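Local structure of phosphatidylethanolamine-binding protein (Plasmodium vivax, 2GZQ) at residues His26-Glu31 / Ser177-Ile182; Cys78-Met83 / Asn185-Val190. The protein probably binds phosphatidylethanolamine or related phospholipids and anionic ligands. All blocks are in the same frame, centred on the assembly; numbering follows the deposited sequence.

Interaction 1. Residues His26-Glu31 / Ser177-Ile182; sequences HVFPDE and SAYNVI
Pro29 lies on the aromatic ring of Tyr179, and this CH-pi contact is the centre of the interface. Its CD sits 3.4 Å from the ring centroid, only 10° off the ring normal, while Pro29 CG lies toward the CD1-CE1 side, 3.7 Å from Tyr179 CD1. Pro29 was modelled in two conformers, so these details hold for one of them. The tyrosine presents its face because its CG stands anti to the backbone N (chi1 -180°), with the ring turned nearly perpendicular to the side-chain stem (chi2 -95°). Phe28 adds a looser apolar touch, its CD1 lying 4.2 Å from Tyr179 CD2 with the two side chains crossing obliquely; Val27 CG1 leans over the rim of the Phe28 ring.

In fold terms, the irregular chain after helix 23-26 is laid against the start of helix 178-184. Ser177 is the N-cap of that helix, its OG accepting from Asn180 N at 2.9 Å. Phe28 and Tyr179 both rest on Ile189 of strand 188-198, and Phe28 meets Phe192 edge-to-face.

No direct hydrogen bond joins the two segments, and the polar links run through water. One water takes the Tyr179 N-H at 2.9 Å and also lies beside Val27 O. At the hydroxyl end of the ring, a second water donates to Asp30 OD1 and lies 2.7 Å from Tyr179 OH. A third, between OD2 and the same hydroxyl, is doubtful because its approach to the hydroxyl is very short. Asp30 OD1 also accepts from Asn32 N.

Interaction 2. Residues Cys78-Met83 / Asn185-Val190; sequences CYILFM and NDMKIV
Tyr79 with Val190 and Ile80 with Met187 reach each other across a third strand: 77-85 and 188-198 both flank strand 138-148, and no hydrogen bond passes between the two segments. The nearest CA atoms are accordingly 9.0 Å apart, for both Tyr79-Val190 and Ile80-Met187, so side chains alone make the contact. Being consecutive in a strand, Tyr79 and Ile80 serve its two faces.

On one face, Tyr79 CE2 lies 3.9 Å from Val190 CG2, the methyl coming at the ring obliquely and the two side chains crossing at about a right angle. On the other, the CD1 end of Ile80 meets the terminal CE of Met187, a selenomethionine, at 3.9 Å, and Ile80 CG2 nears its SE at 4.1 Å. Met187 is extended beyond CG (chi2 164°, chi3 169°), which carries its methyl far enough to make this touch; it was modelled in two conformers, so the detail applies to one.

Just before the strand, Asp186, with positive phi (57°), is the C-prime residue of a Schellman motif that closes helix 178-184. On the helix side, Ile182 of 178-184 packs against both Met187 and Phe82. On the opposite face, the Tyr79 ring rests on Leu144 and Leu146 of strand 138-148 and meets Phe69 of strand 66-69 in the four-stranded sheet, its hydroxyl bonded to Glu71 O.

In the fold
From the N terminus, the chain leaves helix 23-26 through 26-31 and passes through strands of both sheets before reaching strand 77-85 of the six-stranded one. It returns near its end through helix 178-184 and strand 188-198. Interaction 1 closes a loop of 145 residues and interaction 2 one of 101, and the two cross, since 78-83 falls inside the first loop and 185-190 after it. Their centres are about 11 Å apart. Helix 178-184 joins them: Ile182 O probably accepts from Met187 N. Interaction 1 and the Ile80-Met187 pair lie on the helix side of the six-stranded sheet, and the Tyr79-Val190 pair on the other.

Interaction 1. Residues His26-Glu31 / Ser177-Ile182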
loop_
_atom_site.group_PDB
_atom_site.type_symbol
_atom_site.label_atom_id
_atom_site.label_comp_id
_atom_site.label_asym_id
_atom_site.label_seq_id
_atom_site.Cartn_x
_atom_site.Cartn_y
_atom_site.Cartn_z
ATOM N N HIS A 26 6.936 -12.587 1.784
ATOM C CA HIS A 26 7.390 -11.780 0.635
ATOM C C HIS A 26 7.183 -10.295 0.846
ATOM O O HIS A 26 7.983 -9.487 0.349
ATOM C CB HIS A 26 6.700 -12.177 -0.649
ATOM C CG HIS A 26 7.068 -13.529 -1.115
ATOM N ND1 HIS A 26 6.415 -14.142 -2.159
ATOM C CD2 HIS A 26 8.016 -14.396 -0.693
ATOM C CE1 HIS A 26 6.936 -15.335 -2.362
ATOM N NE2 HIS A 26 7.918 -15.506 -1.485
ATOM N N VAL A 27 6.100 -9.930 1.533
ATOM C CA VAL A 27 5.814 -8.538 1.845
ATOM C C VAL A 27 6.110 -8.220 3.305
ATOM O O VAL A 27 6.766 -7.222 3.598
ATOM C CB VAL A 27 4.326 -8.203 1.511
ATOM C CG1 VAL A 27 3.961 -6.814 1.962
ATOM C CG2 VAL A 27 4.059 -8.382 0.063
ATOM N N PHE A 28 5.607 -9.054 4.211
ATOM C CA PHE A 28 5.895 -8.929 5.626
ATOM C C PHE A 28 6.764 -10.112 6.036
ATOM O O PHE A 28 6.341 -11.271 5.884
ATOM C CB PHE A 28 4.606 -9.023 6.442
ATOM C CG PHE A 28 3.587 -7.962 6.159
ATOM C CD1 PHE A 28 3.906 -6.630 6.030
ATOM C CD2 PHE A 28 2.265 -8.323 6.081
ATOM C CE1 PHE A 28 2.912 -5.674 5.824
ATOM C CE2 PHE A 28 1.281 -7.371 5.849
ATOM C CZ PHE A 28 1.630 -6.054 5.725
ATOM N N PRO A 29 7.991 -9.884 6.503
ATOM C CA PRO A 29 8.891 -11.028 6.669
ATOM C C PRO A 29 8.515 -11.993 7.768
ATOM O O PRO A 29 9.000 -13.122 7.755
ATOM C CB PRO A 29 10.257 -10.391 6.939
ATOM C CG PRO A 29 10.133 -8.973 6.565
ATOM C CD PRO A 29 8.672 -8.608 6.753
ATOM N N ASP A 30 7.646 -11.607 8.687
ATOM C CA ASP A 30 7.221 -12.554 9.735
ATOM C C ASP A 30 5.775 -12.327 10.201
ATOM O O ASP A 30 5.064 -11.449 9.731
ATOM C CB ASP A 30 8.178 -12.540 10.929
ATOM C CG ASP A 30 8.170 -11.231 11.674
ATOM O OD1 ASP A 30 7.079 -10.718 12.012
ATOM O OD2 ASP A 30 9.272 -10.711 11.943
ATOM N N GLU A 31 5.364 -13.134 11.155
ATOM C CA GLU A 31 3.969 -13.315 11.461
ATOM C C GLU A 31 3.501 -12.361 12.542
ATOM O O GLU A 31 2.376 -12.484 13.014
ATOM C CB GLU A 31 3.786 -14.737 11.984
ATOM C CG GLU A 31 4.591 -14.994 13.257
ATOM C CD GLU A 31 5.129 -16.410 13.347
ATOM O OE1 GLU A 31 4.654 -17.272 12.575
ATOM O OE2 GLU A 31 6.023 -16.656 14.194
ATOM N N SER A 177 12.025 -2.084 0.578
ATOM C CA SER A 177 10.679 -2.563 0.836
ATOM C C SER A 177 9.869 -1.611 1.685
ATOM O O SER A 177 10.434 -0.846 2.484
ATOM C CB SER A 177 10.711 -3.918 1.524
ATOM O OG SER A 177 11.208 -3.826 2.834
ATOM N N ALA A 178 8.554 -1.694 1.532
ATOM C CA ALA A 178 7.648 -0.966 2.401
ATOM C C ALA A 178 7.886 -1.339 3.862
ATOM O O ALA A 178 7.941 -0.479 4.718
ATOM C CB ALA A 178 6.236 -1.251 2.020
ATOM N N TYR A 179 8.022 -2.630 4.143
ATOM C CA TYR A 179 8.214 -3.072 5.510
ATOM C C TYR A 179 9.474 -2.411 6.092
ATOM O O TYR A 179 9.493 -1.966 7.241
ATOM C CB TYR A 179 8.331 -4.602 5.543
ATOM C CG TYR A 179 8.521 -5.115 6.956
ATOM C CD1 TYR A 179 9.786 -5.363 7.471
ATOM C CD2 TYR A 179 7.431 -5.284 7.807
ATOM C CE1 TYR A 179 9.958 -5.781 8.766
ATOM C CE2 TYR A 179 7.602 -5.721 9.102
ATOM C CZ TYR A 179 8.865 -5.953 9.572
ATOM O OH TYR A 179 9.079 -6.407 10.851
ATOM N N ASN A 180 10.542 -2.361 5.294
ATOM C CA ASN A 180 11.771 -1.738 5.787
ATOM C C ASN A 180 11.539 -0.268 6.178
ATOM O O ASN A 180 11.977 0.185 7.237
ATOM C CB ASN A 180 12.896 -1.881 4.774
ATOM C CG ASN A 180 14.230 -1.455 5.333
ATOM O OD1 ASN A 180 14.571 -1.793 6.463
ATOM N ND2 ASN A 180 15.026 -0.743 4.539
ATOM N N VAL A 181 10.866 0.468 5.311
ATOM C CA VAL A 181 10.540 1.854 5.608
ATOM C C VAL A 181 9.709 2.017 6.870
ATOM O O VAL A 181 9.998 2.855 7.707
ATOM C CB VAL A 181 9.861 2.525 4.417
ATOM C CG1 VAL A 181 9.341 3.901 4.787
ATOM C CG2 VAL A 181 10.845 2.629 3.249
ATOM N N ILE A 182 8.726 1.149 7.040
ATOM C CA ILE A 182 7.882 1.193 8.201
ATOM C C ILE A 182 8.683 0.955 9.472
ATOM O O ILE A 182 8.607 1.713 10.444
ATOM C CB ILE A 182 6.743 0.181 8.019
ATOM C CG1 ILE A 182 5.788 0.675 6.932
ATOM C CG2 ILE A 182 6.012 -0.128 9.359
ATOM C CD1 ILE A 182 4.877 -0.404 6.379
HETATM O O HOH W 1 7.150 -4.657 2.271
HETATM O O HOH W 2 7.059 -7.907 11.795
HETATM O O HOH W 3 10.463 -8.475 11.117
#

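Interaction 2. Residues Cys78-Met83 / Asn185-Val190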
loop_
_atom_site.group_PDB
_atom_site.type_symbol
_atom_site.label_atom_id
_atom_site.label_comp_id
_atom_site.label_asym_id
_atom_site.label_seq_id
_atom_site.Cartn_x
_atom_site.Cartn_y
_atom_site.Cartn_z
ATOM N N CYS A 78 -1.723 9.278 13.007
ATOM C CA CYS A 78 -2.469 9.244 11.768
ATOM C C CYS A 78 -2.077 7.996 10.988
ATOM O O CYS A 78 -1.113 7.296 11.327
ATOM C CB CYS A 78 -2.254 10.525 10.969
ATOM S SG CYS A 78 -0.541 10.839 10.629
ATOM N N TYR A 79 -2.860 7.679 9.974
ATOM C CA TYR A 79 -2.475 6.610 9.074
ATOM C C TYR A 79 -1.553 7.105 7.986
ATOM O O TYR A 79 -1.675 8.217 7.476
ATOM C CB TYR A 79 -3.692 5.960 8.408
ATOM C CG TYR A 79 -4.666 5.257 9.347
ATOM C CD1 TYR A 79 -6.011 5.487 9.248
ATOM C CD2 TYR A 79 -4.227 4.374 10.312
ATOM C CE1 TYR A 79 -6.918 4.854 10.082
ATOM C CE2 TYR A 79 -5.124 3.739 11.163
ATOM C CZ TYR A 79 -6.468 3.974 11.029
ATOM O OH TYR A 79 -7.312 3.320 11.907
ATOM N N ILE A 80 -0.673 6.199 7.612
ATOM C CA ILE A 80 0.116 6.295 6.386
ATOM C C ILE A 80 -0.164 5.041 5.567
ATOM O O ILE A 80 -0.167 3.924 6.098
ATOM C CB ILE A 80 1.634 6.506 6.693
ATOM C CG1 ILE A 80 2.423 6.639 5.400
ATOM C CG2 ILE A 80 2.166 5.438 7.626
ATOM C CD1 ILE A 80 3.860 7.125 5.613
ATOM N N LEU A 81 -0.434 5.235 4.282
ATOM C CA LEU A 81 -0.874 4.167 3.391
ATOM C C LEU A 81 0.091 4.081 2.225
ATOM O O LEU A 81 0.382 5.088 1.575
ATOM C CB LEU A 81 -2.278 4.507 2.892
ATOM C CG LEU A 81 -2.906 3.525 1.914
ATOM C CD1 LEU A 81 -3.013 2.117 2.423
ATOM C CD2 LEU A 81 -4.282 4.006 1.506
ATOM N N PHE A 82 0.559 2.870 1.955
ATOM C CA PHE A 82 1.414 2.601 0.823
ATOM C C PHE A 82 0.690 1.598 -0.078
ATOM O O PHE A 82 0.146 0.601 0.436
ATOM C CB PHE A 82 2.741 1.944 1.258
ATOM C CG PHE A 82 3.619 2.782 2.152
ATOM C CD1 PHE A 82 3.788 4.134 1.969
ATOM C CD2 PHE A 82 4.321 2.199 3.198
ATOM C CE1 PHE A 82 4.628 4.855 2.797
ATOM C CE2 PHE A 82 5.152 2.916 3.982
ATOM C CZ PHE A 82 5.300 4.236 3.814
HETATM N N MSE A 83 0.726 1.799 -1.388
HETATM C CA MSE A 83 0.364 0.772 -2.305
HETATM C C MSE A 83 1.599 0.333 -3.081
HETATM O O MSE A 83 2.347 1.177 -3.600
HETATM C CB MSE A 83 -0.659 1.363 -3.222
HETATM C CG MSE A 83 -1.126 0.451 -4.260
HETATM SE SE MSE A 83 -1.953 1.572 -5.522
HETATM C CE MSE A 83 -2.327 0.254 -6.892
ATOM N N ASN A 185 11.264 3.653 10.529
ATOM C CA ASN A 185 10.605 4.857 11.037
ATOM C C ASN A 185 9.808 4.612 12.317
ATOM O O ASN A 185 9.087 5.473 12.788
ATOM C CB ASN A 185 9.675 5.422 9.962
ATOM C CG ASN A 185 10.409 6.228 8.948
ATOM O OD1 ASN A 185 10.753 7.386 9.201
ATOM N ND2 ASN A 185 10.747 5.610 7.823
ATOM N N ASP A 186 9.941 3.419 12.863
ATOM C CA ASP A 186 9.226 3.053 14.103
ATOM C C ASP A 186 7.711 3.220 13.957
ATOM O O ASP A 186 7.007 3.616 14.886
ATOM C CB ASP A 186 9.744 3.864 15.319
ATOM C CG ASP A 186 11.154 3.491 15.727
ATOM O OD1 ASP A 186 11.581 2.355 15.472
ATOM O OD2 ASP A 186 11.837 4.355 16.319
HETATM N N MSE A 187 7.190 2.915 12.776
HETATM C CA MSE A 187 5.758 2.942 12.543
HETATM C C MSE A 187 5.160 1.575 12.893
HETATM O O MSE A 187 5.881 0.609 13.025
HETATM C CB MSE A 187 5.493 3.328 11.082
HETATM C CG MSE A 187 5.956 4.735 10.730
HETATM SE SE MSE A 187 6.044 4.985 8.761
HETATM C CE MSE A 187 6.287 6.888 8.695
ATOM N N LYS A 188 3.844 1.510 13.040
ATOM C CA LYS A 188 3.156 0.265 13.418
ATOM C C LYS A 188 2.201 -0.143 12.295
ATOM O O LYS A 188 1.267 0.607 12.001
ATOM C CB LYS A 188 2.362 0.434 14.728
ATOM C CG LYS A 188 1.663 -0.837 15.144
ATOM C CD LYS A 188 0.723 -0.640 16.329
ATOM C CE LYS A 188 -0.104 -1.918 16.548
ATOM N NZ LYS A 188 0.574 -2.875 17.445
ATOM N N ILE A 189 2.367 -1.326 11.710
ATOM C CA ILE A 189 1.428 -1.812 10.713
ATOM C C ILE A 189 0.141 -2.191 11.411
ATOM O O ILE A 189 0.145 -2.893 12.421
ATOM C CB ILE A 189 1.991 -3.047 9.998
ATOM C CG1 ILE A 189 3.223 -2.637 9.183
ATOM C CG2 ILE A 189 0.941 -3.679 9.105
ATOM C CD1 ILE A 189 4.100 -3.787 8.781
ATOM N N VAL A 190 -0.985 -1.738 10.870
ATOM C CA VAL A 190 -2.304 -2.015 11.459
ATOM C C VAL A 190 -3.374 -2.550 10.511
ATOM O O VAL A 190 -4.383 -3.032 10.961
ATOM C CB VAL A 190 -2.853 -0.809 12.226
ATOM C CG1 VAL A 190 -1.955 -0.390 13.385
ATOM C CG2 VAL A 190 -3.118 0.387 11.280
#